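Local atomic coordinates of enoyl-acyl carrier protein reductase (Uncultured bacterium, PDB entry 6KIA), a protein that probably reduces the enoyl double bond of acyl-carrier-protein-bound fatty acyl intermediates with NADH, and contributes resistance to triclosan. Residues 290-295 with 301-306; 308-313 with 396-401. One frame throughout, in Å; residues are numbered along the deposited sequence.

Contact 1: 290-295 with 301-306; sequences EIRTNS and GVELSL. With NAI (1,4-dihydronicotinamide adenine dinucleotide), chain D.
Val302 opens the short 3-10 turn of 301-306 by laying its CG2 branch obliquely against Glu290, 3.7 Å from Glu290 CB. The carbonyl O of Val302 lies 3.4 Å from the same Glu290 CB while accepting the backbone N-H of Ser305. At Glu303 the aliphatic parts of two charged side chains meet: Glu303 CB rests 3.8 Å from Arg292 CD, the two chains running side by side in the same direction. Their guanidinium and carboxylate planes stand 87° apart and do not pair directly; a water accepts a hydrogen bond from Arg292 NE, lying in plane at the guanidinium edge, and donates weakly to Glu303 OE1. Gly301 N donates to Glu303 OE1 from its syn side at 2.9 Å, and Glu303 OE2 is hydrogen-bonded to Ser380 OG. Next along the turn, Ser305 offers CB to Glu290 OE1 at 3.3 Å. The bend of Glu290 at chi2 (85°) swings the carboxylate over this serine. The polar ends look elsewhere: Glu290 OE2 bonds to Tyr241 and Gln255, and Ser305 OG also bonds to Gln255. Leu306 ends the segment with CD1 3.6 Å from Glu290 O; the next residues along 290-295 bind the cofactor. There Ile291 N donates to NAI O7N at 3.1 Å, nearly straight (176°), while Thr293 OG1, at 2.6 Å, and Ser295 OG both donate to NAI O2N. Thr293 also closes an ST turn with Ser295 N. A loop after a parallel strand that binds carboxamide by backbone and phosphate by hydroxyls is consistent with the nicotinamide and pyrophosphate end of a Rossmann-type NADH site.

Contact 2: 308-313 with 396-401; sequences PLLKAL and DVLSAL
The peptide carbonyl of Leu398 is the flat group met across this interface: its O lies 4.2 Å from Leu309 CD2, a loose van der Waals approach. No side-chain ring, amide or carboxylate takes part between 308-313 and 396-401, and branched methyls do the remaining work. Leu398 CD2 sits 4.0 Å from Leu310 CG and equally close to Leu310 CD2, the two side chains crossing at about a right angle. With CG set anti to its carbonyl carbon (chi1 -78°), Leu310 brings its end nearer the partner helix than its first bond would suggest. One turn further along each helix, Leu313 CD1 meets Leu401 CD1 at 3.9 Å, methyl against methyl. Contacts this sparse fit axes that stay 11.7 Å apart and run at 59° to one another. Other helices complete the core: Leu401 also touches Trp321 and Gln325 of 320-331, and Leu313 touches Ala430 of 426-436. Trp326 of the former donates to Leu310 O. Leu310 and Leu313 face Leu398 and Leu401, three residues apart on each helix, with Leu309 beside them: a loose leucine-to-leucine helix packing among helices 320-331, 339-351 and 426-436, with the Leu398 side chain about 12 Å from the bound NADH.

Both contacts are buried, yet they illustrate how chemistry follows place. Contact 1, nearer the centre of the chain, joins two parts of one loop after strand 283-287; a backbone N-H and two hydroxyls hold the cofactor, while the acids bond to other parts of the protein. Contact 2 lies further out, with its centre about 17 Å from that of the chain, and joins two helices distant in sequence through leucine methyls. Helix 394-413 supplies one side of contact 2 and packs on contact 1. Ser399 stands at the junction: its OG probably accepts from Arg292 N and packs on Leu306, whose CD2 also reaches Leu398 CB. This helix thus meets both the cofactor-binding loop and, through its leucines, 308-313.

Contact 1: 290-295 with 301-306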
loop_
_atom_site.group_PDB
_atom_site.type_symbol
_atom_site.label_atom_id
_atom_site.label_comp_id
_atom_site.label_asym_id
_atom_site.label_seq_id
_atom_site.Cartn_x
_atom_site.Cartn_y
_atom_site.Cartn_z
ATOM N N GLU A 290 -0.910 -9.004 -0.499
ATOM C CA GLU A 290 -0.418 -8.721 -1.836
ATOM C C GLU A 290 -1.580 -8.668 -2.821
ATOM O O GLU A 290 -2.386 -9.626 -2.905
ATOM C CB GLU A 290 0.558 -9.824 -2.287
ATOM C CG GLU A 290 1.719 -10.110 -1.333
ATOM C CD GLU A 290 1.382 -11.103 -0.209
ATOM O OE1 GLU A 290 0.213 -11.533 -0.060
ATOM O OE2 GLU A 290 2.307 -11.470 0.537
ATOM N N ILE A 291 -1.679 -7.570 -3.568
ATOM C CA ILE A 291 -2.644 -7.473 -4.653
ATOM C C ILE A 291 -2.010 -6.742 -5.827
ATOM O O ILE A 291 -0.866 -6.304 -5.744
ATOM C CB ILE A 291 -3.948 -6.762 -4.220
ATOM C CG1 ILE A 291 -3.666 -5.363 -3.673
ATOM C CG2 ILE A 291 -4.719 -7.573 -3.166
ATOM C CD1 ILE A 291 -4.947 -4.588 -3.513
ATOM N N ARG A 292 -2.727 -6.643 -6.944
ATOM C CA ARG A 292 -2.224 -5.852 -8.054
ATOM C C ARG A 292 -2.931 -4.498 -8.138
ATOM O O ARG A 292 -4.152 -4.412 -8.331
ATOM C CB ARG A 292 -2.350 -6.626 -9.366
ATOM C CG ARG A 292 -1.418 -7.825 -9.369
ATOM C CD ARG A 292 -1.349 -8.508 -10.726
ATOM N NE ARG A 292 -0.402 -7.863 -11.633
ATOM C CZ ARG A 292 -0.753 -7.128 -12.684
ATOM N NH1 ARG A 292 -2.037 -6.942 -12.969
ATOM N NH2 ARG A 292 0.183 -6.583 -13.454
ATOM N N THR A 293 -2.141 -3.453 -7.916
ATOM C CA THR A 293 -2.562 -2.058 -8.007
ATOM C C THR A 293 -1.553 -1.289 -8.845
ATOM O O THR A 293 -0.560 -1.855 -9.313
ATOM C CB THR A 293 -2.612 -1.381 -6.632
ATOM O OG1 THR A 293 -1.271 -1.279 -6.148
ATOM C CG2 THR A 293 -3.476 -2.131 -5.633
ATOM N N ASN A 294 -1.769 0.015 -9.006
ATOM C CA ASN A 294 -0.765 0.862 -9.657
ATOM C C ASN A 294 0.603 0.774 -8.978
ATOM O O ASN A 294 1.640 0.807 -9.652
ATOM C CB ASN A 294 -1.219 2.326 -9.680
ATOM C CG ASN A 294 -2.368 2.569 -10.635
ATOM O OD1 ASN A 294 -2.889 1.644 -11.268
ATOM N ND2 ASN A 294 -2.787 3.830 -10.736
ATOM N N SER A 295 0.635 0.631 -7.653
ATOM C CA SER A 295 1.927 0.660 -6.962
ATOM C C SER A 295 2.621 -0.713 -6.927
ATOM O O SER A 295 3.829 -0.798 -6.723
ATOM C CB SER A 295 1.756 1.167 -5.522
ATOM O OG SER A 295 1.348 0.112 -4.643
ATOM N N GLY A 301 5.422 -11.247 -9.739
ATOM C CA GLY A 301 5.480 -12.345 -8.798
ATOM C C GLY A 301 4.766 -12.034 -7.507
ATOM O O GLY A 301 4.424 -12.947 -6.782
ATOM N N VAL A 302 4.545 -10.751 -7.220
ATOM C CA VAL A 302 3.828 -10.394 -6.000
ATOM C C VAL A 302 2.456 -11.091 -5.969
ATOM O O VAL A 302 1.972 -11.550 -4.909
ATOM C CB VAL A 302 3.690 -8.841 -5.860
ATOM C CG1 VAL A 302 2.736 -8.244 -6.900
ATOM C CG2 VAL A 302 3.271 -8.450 -4.412
ATOM N N GLU A 303 1.862 -11.213 -7.148
ATOM C CA GLU A 303 0.511 -11.745 -7.269
ATOM C C GLU A 303 0.453 -13.265 -7.011
ATOM O O GLU A 303 -0.629 -13.828 -6.792
ATOM C CB GLU A 303 -0.048 -11.424 -8.668
ATOM C CG GLU A 303 0.434 -12.391 -9.760
ATOM C CD GLU A 303 1.857 -12.185 -10.236
ATOM O OE1 GLU A 303 2.514 -11.190 -9.858
ATOM O OE2 GLU A 303 2.347 -13.097 -10.948
ATOM N N LEU A 304 1.608 -13.939 -7.033
ATOM C CA LEU A 304 1.629 -15.365 -6.750
ATOM C C LEU A 304 1.078 -15.625 -5.368
ATOM O O LEU A 304 0.465 -16.692 -5.130
ATOM C CB LEU A 304 3.054 -15.929 -6.866
ATOM C CG LEU A 304 3.652 -15.848 -8.263
ATOM C CD1 LEU A 304 5.042 -16.447 -8.205
ATOM C CD2 LEU A 304 2.794 -16.606 -9.287
ATOM N N SER A 305 1.247 -14.643 -4.476
ATOM C CA SER A 305 0.773 -14.819 -3.102
ATOM C C SER A 305 -0.748 -14.805 -2.988
ATOM O O SER A 305 -1.297 -15.313 -2.022
ATOM C CB SER A 305 1.356 -13.735 -2.199
ATOM O OG SER A 305 2.781 -13.827 -2.151
ATOM N N LEU A 306 -1.420 -14.274 -3.999
ATOM C CA LEU A 306 -2.851 -14.003 -3.908
ATOM C C LEU A 306 -3.738 -15.199 -4.289
ATOM O O LEU A 306 -4.829 -15.363 -3.739
ATOM C CB LEU A 306 -3.179 -12.790 -4.793
ATOM C CG LEU A 306 -4.626 -12.309 -4.915
ATOM C CD1 LEU A 306 -5.175 -11.865 -3.556
ATOM C CD2 LEU A 306 -4.634 -11.153 -5.909
HETATM P PA NAI D . -2.020 3.273 -5.385
HETATM O O1A NAI D . -3.468 3.329 -5.763
HETATM O O2A NAI D . -1.014 3.637 -6.459
HETATM O O5B NAI D . -1.842 4.176 -4.088
HETATM C C5B NAI D . -0.617 4.842 -3.860
HETATM C C4B NAI D . -0.993 5.954 -2.834
HETATM O O4B NAI D . 0.354 6.622 -2.448
HETATM C C3B NAI D . -1.749 6.865 -3.334
HETATM O O3B NAI D . -2.783 7.329 -2.372
HETATM C C2B NAI D . -0.723 8.105 -3.713
HETATM O O2B NAI D . -1.496 9.353 -3.860
HETATM C C1B NAI D . 0.116 8.108 -2.736
HETATM N N9A NAI D . 1.454 8.565 -3.168
HETATM C C8A NAI D . 2.399 8.077 -3.991
HETATM N N7A NAI D . 3.417 8.934 -4.005
HETATM C C5A NAI D . 3.106 9.960 -3.177
HETATM C C6A NAI D . 3.861 11.085 -2.883
HETATM N N6A NAI D . 5.154 11.548 -3.307
HETATM N N1A NAI D . 3.349 11.987 -2.030
HETATM C C2A NAI D . 2.109 11.793 -1.481
HETATM N N3A NAI D . 1.358 10.666 -1.775
HETATM C C4A NAI D . 1.885 9.750 -2.646
HETATM O O3 NAI D . -1.592 1.754 -4.889
HETATM P PN NAI D . -1.947 0.982 -3.518
HETATM O O1N NAI D . -3.431 0.903 -3.331
HETATM O O2N NAI D . -1.277 -0.371 -3.696
HETATM O O5D NAI D . -1.271 1.800 -2.327
HETATM C C5D NAI D . -2.031 2.273 -1.227
HETATM C C4D NAI D . -1.367 1.741 0.064
HETATM O O4D NAI D . -1.550 0.436 0.124
HETATM C C3D NAI D . 0.145 1.942 0.016
HETATM O O3D NAI D . 0.637 2.488 1.193
HETATM C C2D NAI D . 0.642 0.486 -0.118
HETATM O O2D NAI D . 2.050 0.414 0.304
HETATM C C1D NAI D . -0.190 -0.200 0.621
HETATM N N1N NAI D . -0.201 -1.632 0.322
HETATM C C2N NAI D . -0.204 -2.108 -0.972
HETATM C C3N NAI D . -0.153 -3.488 -1.206
HETATM C C7N NAI D . -0.192 -4.050 -2.626
HETATM O O7N NAI D . 0.163 -5.203 -2.854
HETATM N N7N NAI D . -0.657 -3.219 -3.679
HETATM C C4N NAI D . -0.122 -4.402 -0.162
HETATM C C5N NAI D . -0.172 -3.909 1.147
HETATM C C6N NAI D . -0.205 -2.529 1.377
HETATM O O HOH W 1 2.488 -8.031 -10.826
#

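Contact 2: 308-313 with 396-401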
loop_
_atom_site.group_PDB
_atom_site.type_symbol
_atom_site.label_atom_id
_atom_site.label_comp_id
_atom_site.label_asym_id
_atom_site.label_seq_id
_atom_site.Cartn_x
_atom_site.Cartn_y
_atom_site.Cartn_z
ATOM N N PRO A 308 -3.969 -18.392 -3.533
ATOM C CA PRO A 308 -4.572 -19.255 -2.509
ATOM C C PRO A 308 -5.756 -18.624 -1.761
ATOM O O PRO A 308 -6.407 -19.334 -0.993
ATOM C CB PRO A 308 -3.397 -19.531 -1.551
ATOM C CG PRO A 308 -2.174 -19.347 -2.396
ATOM C CD PRO A 308 -2.510 -18.220 -3.310
ATOM N N LEU A 309 -6.046 -17.341 -1.984
ATOM C CA LEU A 309 -7.291 -16.764 -1.436
ATOM C C LEU A 309 -8.489 -17.590 -1.898
ATOM O O LEU A 309 -9.478 -17.730 -1.170
ATOM C CB LEU A 309 -7.440 -15.284 -1.848
ATOM C CG LEU A 309 -8.706 -14.589 -1.339
ATOM C CD1 LEU A 309 -8.648 -14.457 0.199
ATOM C CD2 LEU A 309 -8.910 -13.207 -2.000
ATOM N N LEU A 310 -8.396 -18.169 -3.099
ATOM C CA LEU A 310 -9.482 -19.042 -3.582
ATOM C C LEU A 310 -9.767 -20.198 -2.607
ATOM O O LEU A 310 -10.929 -20.519 -2.295
ATOM C CB LEU A 310 -9.161 -19.587 -4.971
ATOM C CG LEU A 310 -9.386 -18.608 -6.122
ATOM C CD1 LEU A 310 -8.667 -19.027 -7.393
ATOM C CD2 LEU A 310 -10.879 -18.409 -6.376
ATOM N N LYS A 311 -8.700 -20.807 -2.104
ATOM C CA LYS A 311 -8.860 -21.925 -1.190
ATOM C C LYS A 311 -9.417 -21.431 0.138
ATOM O O LYS A 311 -10.262 -22.089 0.753
ATOM C CB LYS A 311 -7.513 -22.634 -1.005
ATOM C CG LYS A 311 -7.060 -23.356 -2.248
ATOM C CD LYS A 311 -5.798 -24.151 -1.993
ATOM C CE LYS A 311 -5.411 -24.973 -3.203
ATOM N NZ LYS A 311 -6.457 -25.996 -3.510
ATOM N N ALA A 312 -9.045 -20.206 0.509
ATOM C CA ALA A 312 -9.543 -19.610 1.747
ATOM C C ALA A 312 -11.028 -19.354 1.625
ATOM O O ALA A 312 -11.784 -19.551 2.602
ATOM C CB ALA A 312 -8.768 -18.318 2.061
ATOM N N LEU A 313 -11.470 -18.972 0.425
ATOM C CA LEU A 313 -12.890 -18.681 0.266
ATOM C C LEU A 313 -13.679 -19.952 0.541
ATOM O O LEU A 313 -14.775 -19.900 1.107
ATOM C CB LEU A 313 -13.227 -18.152 -1.123
ATOM C CG LEU A 313 -12.726 -16.751 -1.447
ATOM C CD1 LEU A 313 -13.162 -16.331 -2.836
ATOM C CD2 LEU A 313 -13.151 -15.731 -0.390
ATOM N N ASP A 396 -6.974 -10.080 -11.303
ATOM C CA ASP A 396 -7.876 -8.912 -11.351
ATOM C C ASP A 396 -9.105 -9.189 -10.455
ATOM O O ASP A 396 -9.501 -8.360 -9.596
ATOM C CB ASP A 396 -8.354 -8.589 -12.781
ATOM C CG ASP A 396 -7.226 -8.210 -13.732
ATOM O OD1 ASP A 396 -6.146 -7.768 -13.279
ATOM O OD2 ASP A 396 -7.440 -8.329 -14.963
ATOM N N VAL A 397 -9.723 -10.347 -10.668
ATOM C CA VAL A 397 -10.878 -10.750 -9.884
ATOM C C VAL A 397 -10.513 -10.781 -8.393
ATOM O O VAL A 397 -11.213 -10.205 -7.541
ATOM C CB VAL A 397 -11.411 -12.155 -10.331
ATOM C CG1 VAL A 397 -12.574 -12.567 -9.483
ATOM C CG2 VAL A 397 -11.821 -12.113 -11.805
ATOM N N LEU A 398 -9.391 -11.428 -8.079
ATOM C CA LEU A 398 -9.044 -11.623 -6.676
ATOM C C LEU A 398 -8.603 -10.326 -5.973
ATOM O O LEU A 398 -8.937 -10.116 -4.792
ATOM C CB LEU A 398 -7.961 -12.694 -6.528
ATOM C CG LEU A 398 -8.348 -14.120 -6.991
ATOM C CD1 LEU A 398 -7.158 -15.055 -6.796
ATOM C CD2 LEU A 398 -9.582 -14.600 -6.230
ATOM N N SER A 399 -7.888 -9.456 -6.686
ATOM C CA SER A 399 -7.491 -8.163 -6.131
ATOM C C SER A 399 -8.737 -7.350 -5.809
ATOM O O SER A 399 -8.806 -6.746 -4.735
ATOM C CB SER A 399 -6.586 -7.397 -7.083
ATOM O OG SER A 399 -5.335 -8.056 -7.267
ATOM N N ALA A 400 -9.728 -7.347 -6.714
ATOM C CA ALA A 400 -10.988 -6.642 -6.389
ATOM C C ALA A 400 -11.673 -7.230 -5.147
ATOM O O ALA A 400 -12.267 -6.488 -4.343
ATOM C CB ALA A 400 -11.952 -6.650 -7.582
ATOM N N LEU A 401 -11.627 -8.558 -4.990
ATOM C CA LEU A 401 -12.204 -9.169 -3.779
ATOM C C LEU A 401 -11.494 -8.700 -2.504
ATOM O O LEU A 401 -12.134 -8.433 -1.471
ATOM C CB LEU A 401 -12.133 -10.691 -3.906
ATOM C CG LEU A 401 -13.065 -11.349 -4.928
ATOM C CD1 LEU A 401 -13.108 -12.863 -4.673
ATOM C CD2 LEU A 401 -14.482 -10.786 -4.878
#